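Local coordinates for protein lovastatin nonaketide synthase, polyketide synthase component (Aspergillus terreus, PDB 7CPX) that builds the nonaketide backbone of lovastatin as an iterative polyketide synthase, working as a homodimer with its partner LovC to make dihydromonacolin L on its carrier domain, at residues Leu1676-Leu1685 with Glu1708-Tyr1719; Ala1720-Glu1728 with Val1776-Asp1784. The protein carries 2 engineered substitutions. One frame throughout, in Å; residues are numbered along the deposited sequence.

Contact 1 of 2, residues Leu1676-Leu1685 with Glu1708-Tyr1719; sequences LVDLLDAEEL and ETFEATKLLLTY
Leu1680 packs as a knob into a hole formed by Glu1708, Glu1711, Ala1712 and Leu1715. Its CB rests on the methyl of Ala1712, 3.6 Å from Ala1712 CB. With CG anti to the backbone N (chi1 176°) the branch is carried over the 1708-1719 helix, and chi2 (55°) then sends the methyls apart: CD1 runs to Leu1715, 4.1 Å from Leu1715 CD1, while CD2 turns back to the start of the segment and lies 3.5 Å from Glu1708 OE1, with the Glu1708 carbonyl oxygen and CB close by. One turn earlier, Leu1676 makes the second knob, among Thr1709, Ala1712, Thr1713 and Leu1716; its CG sits 3.5 Å from Ala1712 CB. The small alanine thus lies beneath both leucines where the two short helix axes pass 8.4 Å apart. Each helix leads from one parallel strand to another in a Rossmann-like sheet, and both lie on the same side of strand 1689-1693, where Leu1676 and Leu1716 share Met1693, and Leu1679 and Leu1716 share Phe1691. Leu1715 CD2 links the short helix to the chain that follows it, touching Leu1679 CG and, 3.6 Å away, Leu1685 CD1. Past it the ring of Tyr1719 receives Leu1685 CB over one face in a CH-pi contact, the carbon 3.9 Å from the ring centroid and 22° off its normal.

Contact 2 of 2, residues Ala1720-Glu1728 with Val1776-Asp1784; sequences ASNTVWLTE and VLRLEEHTD
Asp1784 OD1 is gripped by two groups: the Asn1722 amide and, from outside the two segments, the hydroxyl of Thr1690 on the next strand. Asn1722 ND2 donates at 3.1 Å to Asp1784 OD1 with an N-H...O angle of 153°, arriving on the carboxylate's anti lone pair, and the oxygen lies close to the amide plane. The bond ties the corner at Asn1722, just ahead of the 1723-1728 strand, to the last turn of a helix that crosses between strands 1755-1761 and 1797-1801, a beta-alpha-beta connection of a Rossmann-like sheet. Here the helix runs nearly antiparallel to strand 1723-1728, the axes 8.3 Å apart. With CG of Asn1722 anti to its carbonyl carbon (chi1 -62°), the amide reaches past Thr1783 toward the carboxylate; the two side chains lie alongside, heading opposite ways, Asn1722 CB 3.4 Å from Thr1783 CG2. Further along the strand the packing is mainly apolar. Val1724 points at the helix and divides its methyls: CG2 lies 3.7 Å from Glu1780 CA, on the helix backbone itself, and CG1 touches Leu1779 CD2 at 3.8 Å. Helix 1652-1664 packs alongside, Leu1657 on Leu1726 and Ile1661 on Val1776. Furthest along the strand, Leu1726 lies across Val1776 and presents both methyls to one carbon, Val1776 CG2, which is 3.7 Å from Leu1726 CD2 and 3.8 Å from Leu1726 CD1.

In the fold
Contacts 1 and 2 cover opposite faces of one Rossmann-like sheet, their centres about 17 Å apart. Helix 1705-1719 runs directly into strand 1720-1728, whose side chains alternate: Val1724 faces contact 2, whereas Thr1723 and Trp1725 face back to the helix of contact 1. There Leu1716 CD2 meets Trp1725 CZ2 at 3.6 Å, so the two layers join through the strand itself. The sheet's place before the catalytic ketoreductase domain is consistent with the structural pseudo-ketoreductase of such synthases. Both contacts lie away from the annotated active sites and the NADP pocket, though helix 1705-1719 also touches the ketoreductase, through Phe1710 on helix 2256-2276 and a hydrogen bond from Lys1714 NZ to the Met2254 carbonyl oxygen.

Contact 1 of 2, residues Leu1676-Leu1685 with Glu1708-Tyr1719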
loop_
_atom_site.group_PDB
_atom_site.type_symbol
_atom_site.label_atom_id
_atom_site.label_comp_id
_atom_site.label_asym_id
_atom_site.label_seq_id
_atom_site.Cartn_x
_atom_site.Cartn_y
_atom_site.Cartn_z
ATOM N N LEU A 1676 -52.769 -69.753 21.887
ATOM C CA LEU A 1676 -53.236 -68.379 22.030
ATOM C C LEU A 1676 -54.638 -68.210 21.455
ATOM O O LEU A 1676 -55.426 -67.407 21.969
ATOM C CB LEU A 1676 -52.254 -67.423 21.352
ATOM C CG LEU A 1676 -52.528 -65.928 21.515
ATOM C CD1 LEU A 1676 -52.666 -65.552 22.980
ATOM C CD2 LEU A 1676 -51.433 -65.104 20.860
ATOM N N VAL A 1677 -54.966 -68.954 20.397
ATOM C CA VAL A 1677 -56.335 -68.947 19.888
ATOM C C VAL A 1677 -57.292 -69.456 20.956
ATOM O O VAL A 1677 -58.409 -68.948 21.105
ATOM C CB VAL A 1677 -56.433 -69.778 18.594
ATOM C CG1 VAL A 1677 -55.572 -69.161 17.504
ATOM C CG2 VAL A 1677 -56.032 -71.228 18.846
ATOM N N ASP A 1678 -56.870 -70.469 21.718
ATOM C CA ASP A 1678 -57.685 -70.939 22.832
ATOM C C ASP A 1678 -57.854 -69.845 23.876
ATOM O O ASP A 1678 -58.925 -69.711 24.480
ATOM C CB ASP A 1678 -57.056 -72.186 23.455
ATOM C CG ASP A 1678 -56.870 -73.307 22.453
ATOM O OD1 ASP A 1678 -57.673 -73.396 21.502
ATOM O OD2 ASP A 1678 -55.919 -74.100 22.617
ATOM N N LEU A 1679 -56.805 -69.049 24.103
ATOM C CA LEU A 1679 -56.932 -67.908 25.002
ATOM C C LEU A 1679 -57.983 -66.934 24.491
ATOM O O LEU A 1679 -58.793 -66.417 25.269
ATOM C CB LEU A 1679 -55.583 -67.205 25.154
ATOM C CG LEU A 1679 -55.536 -66.073 26.182
ATOM C CD1 LEU A 1679 -55.595 -66.629 27.595
ATOM C CD2 LEU A 1679 -54.293 -65.220 25.988
ATOM N N LEU A 1680 -57.982 -66.668 23.183
ATOM C CA LEU A 1680 -59.034 -65.839 22.606
ATOM C C LEU A 1680 -60.407 -66.449 22.841
ATOM O O LEU A 1680 -61.396 -65.722 22.980
ATOM C CB LEU A 1680 -58.790 -65.640 21.110
ATOM C CG LEU A 1680 -59.864 -64.867 20.341
ATOM C CD1 LEU A 1680 -60.111 -63.506 20.971
ATOM C CD2 LEU A 1680 -59.466 -64.713 18.882
ATOM N N ASP A 1681 -60.488 -67.777 22.889
ATOM C CA ASP A 1681 -61.731 -68.469 23.198
ATOM C C ASP A 1681 -61.992 -68.567 24.696
ATOM O O ASP A 1681 -63.055 -69.057 25.092
ATOM C CB ASP A 1681 -61.714 -69.874 22.590
ATOM C CG ASP A 1681 -61.543 -69.854 21.085
ATOM O OD1 ASP A 1681 -62.009 -68.890 20.444
ATOM O OD2 ASP A 1681 -60.940 -70.805 20.541
ATOM N N ALA A 1682 -61.056 -68.119 25.529
ATOM C CA ALA A 1682 -61.242 -68.193 26.971
ATOM C C ALA A 1682 -62.451 -67.369 27.392
ATOM O O ALA A 1682 -62.639 -66.234 26.947
ATOM C CB ALA A 1682 -59.990 -67.697 27.693
ATOM N N GLU A 1683 -63.276 -67.953 28.262
ATOM C CA GLU A 1683 -64.481 -67.269 28.716
ATOM C C GLU A 1683 -64.156 -66.162 29.710
ATOM O O GLU A 1683 -64.778 -65.094 29.679
ATOM C CB GLU A 1683 -65.453 -68.271 29.340
ATOM C CG GLU A 1683 -66.012 -69.302 28.364
ATOM C CD GLU A 1683 -65.002 -70.366 27.981
ATOM O OE1 GLU A 1683 -63.851 -70.298 28.463
ATOM O OE2 GLU A 1683 -65.358 -71.272 27.199
ATOM N N GLU A 1684 -63.188 -66.395 30.595
ATOM C CA GLU A 1684 -62.831 -65.433 31.629
ATOM C C GLU A 1684 -61.320 -65.408 31.795
ATOM O O GLU A 1684 -60.681 -66.463 31.834
ATOM C CB GLU A 1684 -63.502 -65.781 32.962
ATOM C CG GLU A 1684 -63.145 -64.842 34.105
ATOM C CD GLU A 1684 -63.864 -65.194 35.392
ATOM O OE1 GLU A 1684 -64.670 -66.148 35.381
ATOM O OE2 GLU A 1684 -63.621 -64.519 36.414
ATOM N N LEU A 1685 -60.759 -64.206 31.890
ATOM C CA LEU A 1685 -59.341 -64.012 32.143
ATOM C C LEU A 1685 -59.167 -62.870 33.131
ATOM O O LEU A 1685 -59.960 -61.920 33.129
ATOM C CB LEU A 1685 -58.570 -63.692 30.854
ATOM C CG LEU A 1685 -58.586 -64.761 29.762
ATOM C CD1 LEU A 1685 -57.922 -64.231 28.505
ATOM C CD2 LEU A 1685 -57.893 -66.027 30.234
ATOM N N GLU A 1708 -56.770 -65.433 13.570
ATOM C CA GLU A 1708 -57.192 -64.539 14.646
ATOM C C GLU A 1708 -56.192 -64.516 15.795
ATOM O O GLU A 1708 -56.505 -64.026 16.886
ATOM C CB GLU A 1708 -58.583 -64.912 15.171
ATOM C CG GLU A 1708 -59.687 -64.772 14.139
ATOM C CD GLU A 1708 -61.054 -65.098 14.705
ATOM O OE1 GLU A 1708 -61.126 -65.540 15.870
ATOM O OE2 GLU A 1708 -62.058 -64.908 13.986
ATOM N N THR A 1709 -54.988 -65.045 15.570
ATOM C CA THR A 1709 -53.960 -64.999 16.601
ATOM C C THR A 1709 -53.575 -63.563 16.933
ATOM O O THR A 1709 -53.100 -63.286 18.038
ATOM C CB THR A 1709 -52.732 -65.787 16.149
ATOM O OG1 THR A 1709 -53.138 -67.079 15.679
ATOM C CG2 THR A 1709 -51.756 -65.958 17.295
ATOM N N PHE A 1710 -53.775 -62.642 15.990
ATOM C CA PHE A 1710 -53.483 -61.232 16.229
ATOM C C PHE A 1710 -54.530 -60.589 17.134
ATOM O O PHE A 1710 -54.189 -59.823 18.045
ATOM C CB PHE A 1710 -53.387 -60.512 14.883
ATOM C CG PHE A 1710 -53.413 -59.018 14.980
ATOM C CD1 PHE A 1710 -52.345 -58.324 15.519
ATOM C CD2 PHE A 1710 -54.497 -58.305 14.504
ATOM C CE1 PHE A 1710 -52.370 -56.947 15.596
ATOM C CE2 PHE A 1710 -54.524 -56.932 14.576
ATOM C CZ PHE A 1710 -53.460 -56.252 15.122
ATOM N N GLU A 1711 -55.808 -60.906 16.918
ATOM C CA GLU A 1711 -56.838 -60.465 17.853
ATOM C C GLU A 1711 -56.630 -61.109 19.217
ATOM O O GLU A 1711 -56.868 -60.485 20.259
ATOM C CB GLU A 1711 -58.224 -60.802 17.305
ATOM C CG GLU A 1711 -58.483 -60.277 15.902
ATOM C CD GLU A 1711 -58.398 -58.766 15.818
ATOM O OE1 GLU A 1711 -58.442 -58.106 16.878
ATOM O OE2 GLU A 1711 -58.288 -58.237 14.692
ATOM N N ALA A 1712 -56.183 -62.365 19.227
ATOM C CA ALA A 1712 -55.853 -63.021 20.485
ATOM C C ALA A 1712 -54.709 -62.305 21.187
ATOM O O ALA A 1712 -54.695 -62.196 22.417
ATOM C CB ALA A 1712 -55.495 -64.483 20.228
ATOM N N THR A 1713 -53.733 -61.816 20.420
ATOM C CA THR A 1713 -52.650 -61.034 21.008
ATOM C C THR A 1713 -53.175 -59.729 21.591
ATOM O O THR A 1713 -52.739 -59.300 22.665
ATOM C CB THR A 1713 -51.576 -60.756 19.957
ATOM O OG1 THR A 1713 -51.124 -61.994 19.391
ATOM C CG2 THR A 1713 -50.396 -60.029 20.580
ATOM N N LYS A 1714 -54.095 -59.071 20.883
ATOM C CA LYS A 1714 -54.737 -57.883 21.440
ATOM C C LYS A 1714 -55.382 -58.200 22.783
ATOM O O LYS A 1714 -55.222 -57.458 23.761
ATOM C CB LYS A 1714 -55.798 -57.345 20.483
ATOM C CG LYS A 1714 -55.289 -56.752 19.195
ATOM C CD LYS A 1714 -56.417 -55.989 18.521
ATOM C CE LYS A 1714 -56.286 -55.997 17.018
ATOM N NZ LYS A 1714 -57.450 -55.346 16.357
ATOM N N LEU A 1715 -56.136 -59.298 22.835
ATOM C CA LEU A 1715 -56.796 -59.695 24.074
ATOM C C LEU A 1715 -55.775 -59.982 25.170
ATOM O O LEU A 1715 -55.980 -59.619 26.335
ATOM C CB LEU A 1715 -57.681 -60.914 23.813
ATOM C CG LEU A 1715 -58.162 -61.724 25.016
ATOM C CD1 LEU A 1715 -59.594 -62.183 24.805
ATOM C CD2 LEU A 1715 -57.250 -62.919 25.249
ATOM N N LEU A 1716 -54.671 -60.636 24.810
ATOM C CA LEU A 1716 -53.613 -60.914 25.774
ATOM C C LEU A 1716 -53.055 -59.622 26.355
ATOM O O LEU A 1716 -52.880 -59.498 27.572
ATOM C CB LEU A 1716 -52.507 -61.727 25.097
ATOM C CG LEU A 1716 -51.115 -61.706 25.730
ATOM C CD1 LEU A 1716 -51.154 -62.239 27.146
ATOM C CD2 LEU A 1716 -50.151 -62.515 24.883
ATOM N N LEU A 1717 -52.780 -58.641 25.494
ATOM C CA LEU A 1717 -52.287 -57.358 25.984
ATOM C C LEU A 1717 -53.311 -56.698 26.894
ATOM O O LEU A 1717 -52.957 -56.125 27.932
ATOM C CB LEU A 1717 -51.950 -56.431 24.816
ATOM C CG LEU A 1717 -50.929 -56.916 23.783
ATOM C CD1 LEU A 1717 -50.480 -55.752 22.914
ATOM C CD2 LEU A 1717 -49.738 -57.591 24.443
ATOM N N THR A 1718 -54.590 -56.767 26.520
ATOM C CA THR A 1718 -55.628 -56.134 27.326
ATOM C C THR A 1718 -55.708 -56.758 28.713
ATOM O O THR A 1718 -55.835 -56.044 29.716
ATOM C CB THR A 1718 -56.978 -56.238 26.616
ATOM O OG1 THR A 1718 -56.881 -55.658 25.310
ATOM C CG2 THR A 1718 -58.057 -55.513 27.411
ATOM N N TYR A 1719 -55.633 -58.087 28.794
ATOM C CA TYR A 1719 -55.764 -58.774 30.072
ATOM C C TYR A 1719 -54.445 -58.919 30.819
ATOM O O TYR A 1719 -54.446 -59.441 31.939
ATOM C CB TYR A 1719 -56.367 -60.165 29.870
ATOM C CG TYR A 1719 -57.856 -60.164 29.625
ATOM C CD1 TYR A 1719 -58.752 -60.116 30.684
ATOM C CD2 TYR A 1719 -58.366 -60.220 28.338
ATOM C CE1 TYR A 1719 -60.116 -60.119 30.464
ATOM C CE2 TYR A 1719 -59.726 -60.224 28.109
ATOM C CZ TYR A 1719 -60.597 -60.173 29.174
ATOM O OH TYR A 1719 -61.954 -60.176 28.949
#

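Contact 2 of 2, residues Ala1720-Glu1728 with Val1776-Asp1784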
loop_
_atom_site.group_PDB
_atom_site.type_symbol
_atom_site.label_atom_id
_atom_site.label_comp_id
_atom_site.label_asym_id
_atom_site.label_seq_id
_atom_site.Cartn_x
_atom_site.Cartn_y
_atom_site.Cartn_z
ATOM N N ALA A 1720 -53.333 -58.477 30.242
ATOM C CA ALA A 1720 -52.015 -58.712 30.814
ATOM C C ALA A 1720 -51.481 -57.444 31.464
ATOM O O ALA A 1720 -51.515 -56.366 30.860
ATOM C CB ALA A 1720 -51.036 -59.196 29.744
ATOM N N SER A 1721 -51.003 -57.579 32.699
ATOM C CA SER A 1721 -50.177 -56.565 33.339
ATOM C C SER A 1721 -48.701 -56.922 33.296
ATOM O O SER A 1721 -47.853 -56.027 33.230
ATOM C CB SER A 1721 -50.606 -56.369 34.796
ATOM O OG SER A 1721 -50.435 -57.564 35.540
ATOM N N ASN A 1722 -48.387 -58.216 33.333
ATOM C CA ASN A 1722 -47.039 -58.721 33.144
ATOM C C ASN A 1722 -47.109 -59.915 32.204
ATOM O O ASN A 1722 -48.128 -60.607 32.139
ATOM C CB ASN A 1722 -46.396 -59.135 34.473
ATOM C CG ASN A 1722 -46.242 -57.973 35.432
ATOM O OD1 ASN A 1722 -46.107 -56.823 35.016
ATOM N ND2 ASN A 1722 -46.258 -58.269 36.726
ATOM N N THR A 1723 -46.031 -60.144 31.461
ATOM C CA THR A 1723 -46.005 -61.296 30.572
ATOM C C THR A 1723 -44.571 -61.665 30.225
ATOM O O THR A 1723 -43.699 -60.799 30.094
ATOM C CB THR A 1723 -46.790 -61.039 29.285
ATOM O OG1 THR A 1723 -48.127 -60.632 29.601
ATOM C CG2 THR A 1723 -46.824 -62.308 28.441
ATOM N N VAL A 1724 -44.354 -62.969 30.062
ATOM C CA VAL A 1724 -43.080 -63.527 29.631
ATOM C C VAL A 1724 -43.347 -64.476 28.473
ATOM O O VAL A 1724 -44.169 -65.393 28.591
ATOM C CB VAL A 1724 -42.365 -64.269 30.775
ATOM C CG1 VAL A 1724 -40.974 -64.700 30.338
ATOM C CG2 VAL A 1724 -42.301 -63.397 32.016
ATOM N N TRP A 1725 -42.655 -64.260 27.361
ATOM C CA TRP A 1725 -42.703 -65.148 26.211
ATOM C C TRP A 1725 -41.439 -65.993 26.176
ATOM O O TRP A 1725 -40.358 -65.523 26.537
ATOM C CB TRP A 1725 -42.837 -64.354 24.910
ATOM C CG TRP A 1725 -44.190 -63.751 24.707
ATOM C CD1 TRP A 1725 -45.195 -64.239 23.925
ATOM C CD2 TRP A 1725 -44.689 -62.544 25.293
ATOM N NE1 TRP A 1725 -46.289 -63.412 23.988
ATOM C CE2 TRP A 1725 -46.003 -62.362 24.820
ATOM C CE3 TRP A 1725 -44.148 -61.595 26.166
ATOM C CZ2 TRP A 1725 -46.789 -61.276 25.198
ATOM C CZ3 TRP A 1725 -44.926 -60.513 26.533
ATOM C CH2 TRP A 1725 -46.234 -60.364 26.052
ATOM N N LEU A 1726 -41.584 -67.248 25.764
ATOM C CA LEU A 1726 -40.464 -68.167 25.615
ATOM C C LEU A 1726 -40.325 -68.531 24.145
ATOM O O LEU A 1726 -41.290 -68.987 23.524
ATOM C CB LEU A 1726 -40.667 -69.427 26.454
ATOM C CG LEU A 1726 -40.868 -69.234 27.957
ATOM C CD1 LEU A 1726 -40.853 -70.585 28.644
ATOM C CD2 LEU A 1726 -39.800 -68.321 28.532
ATOM N N THR A 1727 -39.127 -68.344 23.600
ATOM C CA THR A 1727 -38.840 -68.642 22.207
ATOM C C THR A 1727 -37.686 -69.630 22.132
ATOM O O THR A 1727 -36.784 -69.617 22.972
ATOM C CB THR A 1727 -38.488 -67.372 21.431
ATOM O OG1 THR A 1727 -37.196 -66.900 21.832
ATOM C CG2 THR A 1727 -39.517 -66.284 21.689
ATOM N N GLU A 1728 -37.724 -70.493 21.119
ATOM C CA GLU A 1728 -36.702 -71.520 20.921
ATOM C C GLU A 1728 -35.743 -71.027 19.843
ATOM O O GLU A 1728 -35.953 -71.242 18.649
ATOM C CB GLU A 1728 -37.336 -72.853 20.544
ATOM C CG GLU A 1728 -36.330 -73.951 20.236
ATOM C CD GLU A 1728 -36.985 -75.304 20.042
ATOM O OE1 GLU A 1728 -38.233 -75.367 20.045
ATOM O OE2 GLU A 1728 -36.255 -76.305 19.885
ATOM N N VAL A 1776 -37.631 -69.462 33.783
ATOM C CA VAL A 1776 -38.813 -68.729 33.339
ATOM C C VAL A 1776 -39.670 -68.330 34.534
ATOM O O VAL A 1776 -40.258 -67.242 34.555
ATOM C CB VAL A 1776 -39.617 -69.548 32.312
ATOM C CG1 VAL A 1776 -39.906 -70.947 32.829
ATOM C CG2 VAL A 1776 -40.915 -68.828 31.983
ATOM N N LEU A 1777 -39.759 -69.197 35.546
ATOM C CA LEU A 1777 -40.418 -68.799 36.786
ATOM C C LEU A 1777 -39.701 -67.613 37.411
ATOM O O LEU A 1777 -40.338 -66.670 37.898
ATOM C CB LEU A 1777 -40.454 -69.965 37.775
ATOM C CG LEU A 1777 -41.219 -71.241 37.413
ATOM C CD1 LEU A 1777 -42.584 -70.910 36.834
ATOM C CD2 LEU A 1777 -40.423 -72.126 36.462
ATOM N N ARG A 1778 -38.368 -67.650 37.406
ATOM C CA ARG A 1778 -37.591 -66.555 37.968
ATOM C C ARG A 1778 -37.873 -65.253 37.234
ATOM O O ARG A 1778 -38.078 -64.211 37.862
ATOM C CB ARG A 1778 -36.103 -66.890 37.907
ATOM C CG ARG A 1778 -35.720 -68.168 38.640
ATOM C CD ARG A 1778 -35.030 -67.890 39.967
ATOM N NE ARG A 1778 -33.769 -67.179 39.788
ATOM C CZ ARG A 1778 -33.595 -65.877 39.978
ATOM N NH1 ARG A 1778 -34.583 -65.095 40.387
ATOM N NH2 ARG A 1778 -32.398 -65.343 39.755
ATOM N N LEU A 1779 -37.902 -65.294 35.899
ATOM C CA LEU A 1779 -38.134 -64.073 35.134
ATOM C C LEU A 1779 -39.566 -63.580 35.305
ATOM O O LEU A 1779 -39.813 -62.368 35.335
ATOM C CB LEU A 1779 -37.817 -64.311 33.657
ATOM C CG LEU A 1779 -37.763 -63.062 32.772
ATOM C CD1 LEU A 1779 -36.707 -62.091 33.276
ATOM C CD2 LEU A 1779 -37.496 -63.438 31.322
ATOM N N GLU A 1780 -40.524 -64.500 35.420
ATOM C CA GLU A 1780 -41.904 -64.099 35.673
ATOM C C GLU A 1780 -42.021 -63.382 37.012
ATOM O O GLU A 1780 -42.647 -62.318 37.112
ATOM C CB GLU A 1780 -42.814 -65.328 35.630
ATOM C CG GLU A 1780 -44.191 -65.125 36.249
ATOM C CD GLU A 1780 -44.215 -65.387 37.746
ATOM O OE1 GLU A 1780 -43.157 -65.732 38.313
ATOM O OE2 GLU A 1780 -45.297 -65.248 38.357
ATOM N N GLU A 1781 -41.415 -63.948 38.057
ATOM C CA GLU A 1781 -41.461 -63.300 39.362
ATOM C C GLU A 1781 -40.683 -61.991 39.354
ATOM O O GLU A 1781 -41.037 -61.053 40.076
ATOM C CB GLU A 1781 -40.923 -64.246 40.433
ATOM C CG GLU A 1781 -41.324 -63.869 41.848
ATOM C CD GLU A 1781 -41.104 -65.000 42.833
ATOM O OE1 GLU A 1781 -40.338 -65.932 42.508
ATOM O OE2 GLU A 1781 -41.702 -64.962 43.929
ATOM N N HIS A 1782 -39.626 -61.909 38.542
ATOM C CA HIS A 1782 -38.930 -60.643 38.347
ATOM C C HIS A 1782 -39.864 -59.599 37.755
ATOM O O HIS A 1782 -39.886 -58.445 38.199
ATOM C CB HIS A 1782 -37.726 -60.847 37.428
ATOM C CG HIS A 1782 -36.564 -61.521 38.087
ATOM N ND1 HIS A 1782 -36.094 -61.149 39.327
ATOM C CD2 HIS A 1782 -35.762 -62.527 37.666
ATOM C CE1 HIS A 1782 -35.060 -61.907 39.648
ATOM N NE2 HIS A 1782 -34.839 -62.752 38.658
ATOM N N THR A 1783 -40.641 -59.989 36.744
ATOM C CA THR A 1783 -41.607 -59.069 36.158
ATOM C C THR A 1783 -42.626 -58.631 37.198
ATOM O O THR A 1783 -43.014 -57.458 37.247
ATOM C CB THR A 1783 -42.309 -59.723 34.969
ATOM O OG1 THR A 1783 -41.350 -60.422 34.167
ATOM C CG2 THR A 1783 -43.004 -58.668 34.122
ATOM N N ASP A 1784 -43.071 -59.564 38.043
ATOM C CA ASP A 1784 -43.928 -59.188 39.159
ATOM C C ASP A 1784 -43.236 -58.182 40.070
ATOM O O ASP A 1784 -43.905 -57.382 40.734
ATOM C CB ASP A 1784 -44.333 -60.431 39.951
ATOM C CG ASP A 1784 -45.093 -61.436 39.109
ATOM O OD1 ASP A 1784 -45.790 -61.013 38.162
ATOM O OD2 ASP A 1784 -44.995 -62.647 39.394
#